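Side-chain contacts in alginate lyase AlgAT5 (Defluviitalea, PDB 5ZQI), which probably depolymerises the brown-algal polysaccharide alginate by beta-elimination, as a lyase of polysaccharide lyase family 7 with a beta-sandwich fold: residues G164-H167 and D172-M175; M175-G180 and F184-G189. All blocks are in the same frame, centred on the assembly; numbering follows the deposited sequence.

Contact 1. Residues G164-H167 and D172-M175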
loop_
_atom_site.group_PDB
_atom_site.type_symbol
_atom_site.label_atom_id
_atom_site.label_comp_id
_atom_site.label_asym_id
_atom_site.label_seq_id
_atom_site.Cartn_x
_atom_site.Cartn_y
_atom_site.Cartn_z
ATOM N N GLY A 164 -0.264 1.416 2.324
ATOM C CA GLY A 164 1.070 1.094 2.789
ATOM C C GLY A 164 0.995 0.121 3.942
ATOM O O GLY A 164 0.211 0.305 4.889
ATOM N N GLN A 165 1.793 -0.939 3.883
ATOM C CA GLN A 165 1.816 -1.917 4.949
ATOM C C GLN A 165 3.207 -2.504 5.159
ATOM O O GLN A 165 4.044 -2.561 4.245
ATOM C CB GLN A 165 0.909 -3.127 4.674
ATOM C CG GLN A 165 -0.476 -2.839 4.210
ATOM C CD GLN A 165 -1.291 -4.122 4.153
ATOM O OE1 GLN A 165 -1.332 -4.875 5.120
ATOM N NE2 GLN A 165 -1.918 -4.393 3.014
ATOM N N ILE A 166 3.416 -3.012 6.376
ATOM C CA ILE A 166 4.291 -4.163 6.594
ATOM C C ILE A 166 3.361 -5.333 6.875
ATOM O O ILE A 166 2.472 -5.205 7.719
ATOM C CB ILE A 166 5.265 -3.966 7.765
ATOM C CG1 ILE A 166 6.223 -2.814 7.505
ATOM C CG2 ILE A 166 6.052 -5.304 7.996
ATOM C CD1 ILE A 166 7.055 -2.456 8.777
ATOM N N HIS A 167 3.606 -6.474 6.228
ATOM C CA HIS A 167 2.836 -7.706 6.378
ATOM C C HIS A 167 3.802 -8.838 6.694
ATOM O O HIS A 167 4.949 -8.800 6.265
ATOM C CB HIS A 167 2.052 -7.976 5.068
ATOM C CG HIS A 167 0.814 -8.804 5.235
ATOM N ND1 HIS A 167 0.854 -10.181 5.341
ATOM C CD2 HIS A 167 -0.498 -8.460 5.278
ATOM C CE1 HIS A 167 -0.379 -10.645 5.457
ATOM N NE2 HIS A 167 -1.214 -9.624 5.442
ATOM N N ASP A 172 -1.240 -8.407 8.731
ATOM C CA ASP A 172 -0.540 -7.141 8.728
ATOM C C ASP A 172 0.191 -6.954 10.050
ATOM O O ASP A 172 -0.225 -7.442 11.099
ATOM C CB ASP A 172 -1.498 -5.977 8.488
ATOM C CG ASP A 172 -2.538 -5.835 9.551
ATOM O OD1 ASP A 172 -3.498 -6.627 9.572
ATOM O OD2 ASP A 172 -2.403 -4.924 10.377
ATOM N N VAL A 173 1.307 -6.254 9.977
ATOM C CA VAL A 173 2.094 -5.850 11.134
ATOM C C VAL A 173 1.757 -4.396 11.448
ATOM O O VAL A 173 1.312 -4.079 12.557
ATOM C CB VAL A 173 3.588 -6.069 10.861
ATOM C CG1 VAL A 173 4.419 -5.577 12.063
ATOM C CG2 VAL A 173 3.921 -7.551 10.629
ATOM N N ILE A 174 1.910 -3.511 10.471
ATOM C CA ILE A 174 1.297 -2.189 10.545
ATOM C C ILE A 174 0.683 -1.842 9.193
ATOM O O ILE A 174 1.087 -2.350 8.147
ATOM C CB ILE A 174 2.272 -1.067 10.981
ATOM C CG1 ILE A 174 3.396 -0.887 9.974
ATOM C CG2 ILE A 174 2.794 -1.293 12.385
ATOM C CD1 ILE A 174 4.044 0.512 10.042
ATOM N N MET A 175 -0.307 -0.942 9.232
ATOM C CA MET A 175 -0.925 -0.405 8.036
ATOM C C MET A 175 -1.088 1.108 8.153
ATOM O O MET A 175 -1.395 1.637 9.230
ATOM C CB MET A 175 -2.306 -1.031 7.748
ATOM C CG MET A 175 -2.284 -2.556 7.653
ATOM S SD MET A 175 -3.732 -3.296 6.902
ATOM C CE MET A 175 -4.957 -2.741 8.073
#
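Gln165 and Met175 run side by side, pointing the same way, from a non-hydrogen-bonded antiparallel pair. Gln165 CB stands 3.6 Å from Ile174 O. With chi1 at -48°, CG lies anti to the carbonyl carbon and heads for Met175 CG, 3.9 Å away. The extended chain then brings CD alongside the thioether, 3.8 Å from Met175 SD. At the tip OE1 touches Met175 SD at 3.4 Å and Asp172 CB at 3.5 Å, and lies at the edge of the His167 ring, in its plane; NE2 donates instead to Glu122. One face of that ring rests over the backbone of Asp172, whose N is 3.5 Å from His167 NE2, a packing contact rather than a hydrogen bond. Replacing His167 by an alanine is likely to uncover the Asp172 backbone, open a gap beside Gln165 OE1 and leave Tyr236 without its ring partner. A classic beta bulge sets this register: Val173 and Ile174 both face Ile166, whose O accepts from Val173 N (2.7 Å) and, less straight, from Ile174 N (3.3 Å). Gln-Ile-His is a signature sequence of the family, and its polar pair probably lines the alginate cleft, as in relatives. Behind it, Ile166, Val173 and Ile174 pack on Ile216 of strand 215-220 in the facing sheet, while Tyr236 of strand 236-239 meets the His167 ring.

Contact 2. Residues M175-G180 and F184-G189. With SO4 (sulfate ion), chain B.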
loop_
_atom_site.group_PDB
_atom_site.type_symbol
_atom_site.label_atom_id
_atom_site.label_comp_id
_atom_site.label_asym_id
_atom_site.label_seq_id
_atom_site.Cartn_x
_atom_site.Cartn_y
_atom_site.Cartn_z
ATOM N N MET A 175 -0.307 -0.942 9.232
ATOM C CA MET A 175 -0.925 -0.405 8.036
ATOM C C MET A 175 -1.088 1.108 8.153
ATOM O O MET A 175 -1.395 1.637 9.230
ATOM C CB MET A 175 -2.306 -1.031 7.748
ATOM C CG MET A 175 -2.284 -2.556 7.653
ATOM S SD MET A 175 -3.732 -3.296 6.902
ATOM C CE MET A 175 -4.957 -2.741 8.073
ATOM N N ILE A 176 -0.868 1.794 7.036
ATOM C CA ILE A 176 -1.147 3.218 6.902
ATOM C C ILE A 176 -2.594 3.350 6.449
ATOM O O ILE A 176 -2.933 2.973 5.331
ATOM C CB ILE A 176 -0.176 3.880 5.920
ATOM C CG1 ILE A 176 1.280 3.520 6.260
ATOM C CG2 ILE A 176 -0.384 5.416 5.909
ATOM C CD1 ILE A 176 1.754 3.889 7.665
ATOM N N ARG A 177 -3.438 3.926 7.299
ATOM C CA ARG A 177 -4.884 3.837 7.148
ATOM C C ARG A 177 -5.494 5.232 7.162
ATOM O O ARG A 177 -5.164 6.059 8.020
ATOM C CB ARG A 177 -5.462 2.993 8.270
ATOM C CG ARG A 177 -6.928 2.637 8.115
ATOM C CD ARG A 177 -7.309 1.520 9.126
ATOM N NE ARG A 177 -8.736 1.231 9.020
ATOM C CZ ARG A 177 -9.271 0.047 8.762
ATOM N NH1 ARG A 177 -8.514 -1.026 8.693
ATOM N NH2 ARG A 177 -10.576 -0.052 8.644
ATOM N N LEU A 178 -6.419 5.471 6.241
ATOM C CA LEU A 178 -7.224 6.690 6.211
ATOM C C LEU A 178 -8.678 6.310 6.442
ATOM O O LEU A 178 -9.216 5.461 5.730
ATOM C CB LEU A 178 -7.072 7.432 4.894
ATOM C CG LEU A 178 -7.828 8.762 4.864
ATOM C CD1 LEU A 178 -7.236 9.838 5.745
ATOM C CD2 LEU A 178 -7.920 9.247 3.399
ATOM N N GLU A 179 -9.309 6.947 7.424
ATOM C CA GLU A 179 -10.739 6.814 7.699
ATOM C C GLU A 179 -11.264 8.249 7.633
ATOM O O GLU A 179 -11.035 9.033 8.553
ATOM C CB GLU A 179 -11.000 6.166 9.056
ATOM C CG GLU A 179 -10.416 4.777 9.155
ATOM C CD GLU A 179 -10.724 4.062 10.426
ATOM O OE1 GLU A 179 -11.142 4.690 11.428
ATOM O OE2 GLU A 179 -10.511 2.831 10.453
ATOM N N GLY A 180 -11.935 8.601 6.560
ATOM C CA GLY A 180 -12.388 9.979 6.391
ATOM C C GLY A 180 -11.217 10.946 6.318
ATOM O O GLY A 180 -10.345 10.821 5.445
ATOM N N PHE A 184 -3.767 7.562 10.053
ATOM C CA PHE A 184 -3.141 7.011 11.241
ATOM C C PHE A 184 -2.473 5.686 10.913
ATOM O O PHE A 184 -2.643 5.128 9.832
ATOM C CB PHE A 184 -4.165 6.850 12.388
ATOM C CG PHE A 184 -5.295 5.906 12.095
ATOM C CD1 PHE A 184 -6.434 6.355 11.478
ATOM C CD2 PHE A 184 -5.216 4.570 12.459
ATOM C CE1 PHE A 184 -7.486 5.494 11.206
ATOM C CE2 PHE A 184 -6.265 3.691 12.184
ATOM C CZ PHE A 184 -7.399 4.162 11.572
ATOM N N VAL A 185 -1.647 5.223 11.843
ATOM C CA VAL A 185 -1.001 3.919 11.760
ATOM C C VAL A 185 -1.824 2.950 12.587
ATOM O O VAL A 185 -2.106 3.219 13.773
ATOM C CB VAL A 185 0.459 3.957 12.251
ATOM C CG1 VAL A 185 1.120 2.630 12.002
ATOM C CG2 VAL A 185 1.203 5.091 11.629
ATOM N N GLU A 186 -2.222 1.835 11.963
ATOM C CA GLU A 186 -2.993 0.774 12.605
ATOM C C GLU A 186 -2.130 -0.470 12.790
ATOM O O GLU A 186 -1.288 -0.798 11.940
ATOM C CB GLU A 186 -4.225 0.426 11.762
ATOM C CG GLU A 186 -5.297 -0.312 12.525
ATOM C CD GLU A 186 -6.469 -0.766 11.647
ATOM O OE1 GLU A 186 -6.251 -1.629 10.750
ATOM O OE2 GLU A 186 -7.586 -0.279 11.843
ATOM N N GLY A 187 -2.301 -1.133 13.933
ATOM C CA GLY A 187 -1.705 -2.419 14.192
ATOM C C GLY A 187 -2.665 -3.272 14.992
ATOM O O GLY A 187 -3.266 -2.786 15.948
ATOM N N ASP A 188 -2.813 -4.535 14.602
ATOM C CA ASP A 188 -3.729 -5.468 15.272
ATOM C C ASP A 188 -5.135 -4.875 15.345
ATOM O O ASP A 188 -5.864 -5.048 16.328
ATOM C CB ASP A 188 -3.223 -5.844 16.669
ATOM C CG ASP A 188 -1.920 -6.614 16.618
ATOM O OD1 ASP A 188 -1.711 -7.360 15.638
ATOM O OD2 ASP A 188 -1.103 -6.468 17.550
ATOM N N GLY A 189 -5.508 -4.154 14.294
ATOM C CA GLY A 189 -6.839 -3.590 14.192
ATOM C C GLY A 189 -7.136 -2.434 15.112
ATOM O O GLY A 189 -8.304 -2.062 15.249
HETATM S S SO4 B . -12.238 -3.441 9.646
HETATM O O1 SO4 B . -13.308 -2.934 10.505
HETATM O O2 SO4 B . -11.037 -3.699 10.439
HETATM O O3 SO4 B . -12.674 -4.669 8.987
HETATM O O4 SO4 B . -11.893 -2.445 8.634
#
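Arg177 and Phe184 form a hydrogen-bonded antiparallel pair in a beta hairpin of the sandwich, strand 172-179 turning back into strand 182-187. Backbone bonds come in two reciprocal couples, Met175 with Glu186 and Arg177 with Phe184; Glu186 N reaches Met175 O at 2.9 Å. Apolar contact on the face of Ile176 and Val185 is light, CD1 of the first approaching CG2 of the second, and both lean on Val218 of the facing sheet. Aromatic contacts gather on the other face. Arg177 CB sits over the Phe184 ring, 4.2 Å from its centroid in a CH-pi contact, and the Glu179 carboxylate meets the edge of that ring nearly perpendicular to it, CD 3.5 Å from CZ. Charge is shared in a network. Arg177 CG is anti to the backbone N (chi1 -171°) and the chain stays extended to NE, which carries the guanidinium between two carboxylates. NE donates to Glu179 OE2 at 2.8 Å, on the anti side of the carboxylate; NH1 makes a weak, bent bond to Glu186 OE1 (3.1 Å), and Glu186 OE2 lies over the guanidinium face. The arginine probably eases the crowding of the two glutamates, whose OE2 atoms are 4.5 Å apart. His160 also bonds NH2, which at the guanidinium edge donates to sulfate O4, 2.7 Å away and close to straight (162°).

Overall arrangement
Contacts 1 and 2 are successive hairpin pairings of one antiparallel sheet, with strand 172-179 in the middle and Met175 common to both. Their centres are 9 Å apart, and a probable hydrogen bond from Ile176 N to Gly164 O (2.8 Å) carries the pairing of contact 1 on beside contact 2. Gln165, His167, Met175, Arg177 and Glu186 share one face, probably the substrate cleft of the family. Ile166, Ile174, Ile176 and Val185 share the other, toward the second sheet. The sulfate, also held by Tyr118 and Lys158, belongs to contact 2 and lies some way from the His167 ring, its O2 12.5 Å from His167 NE2.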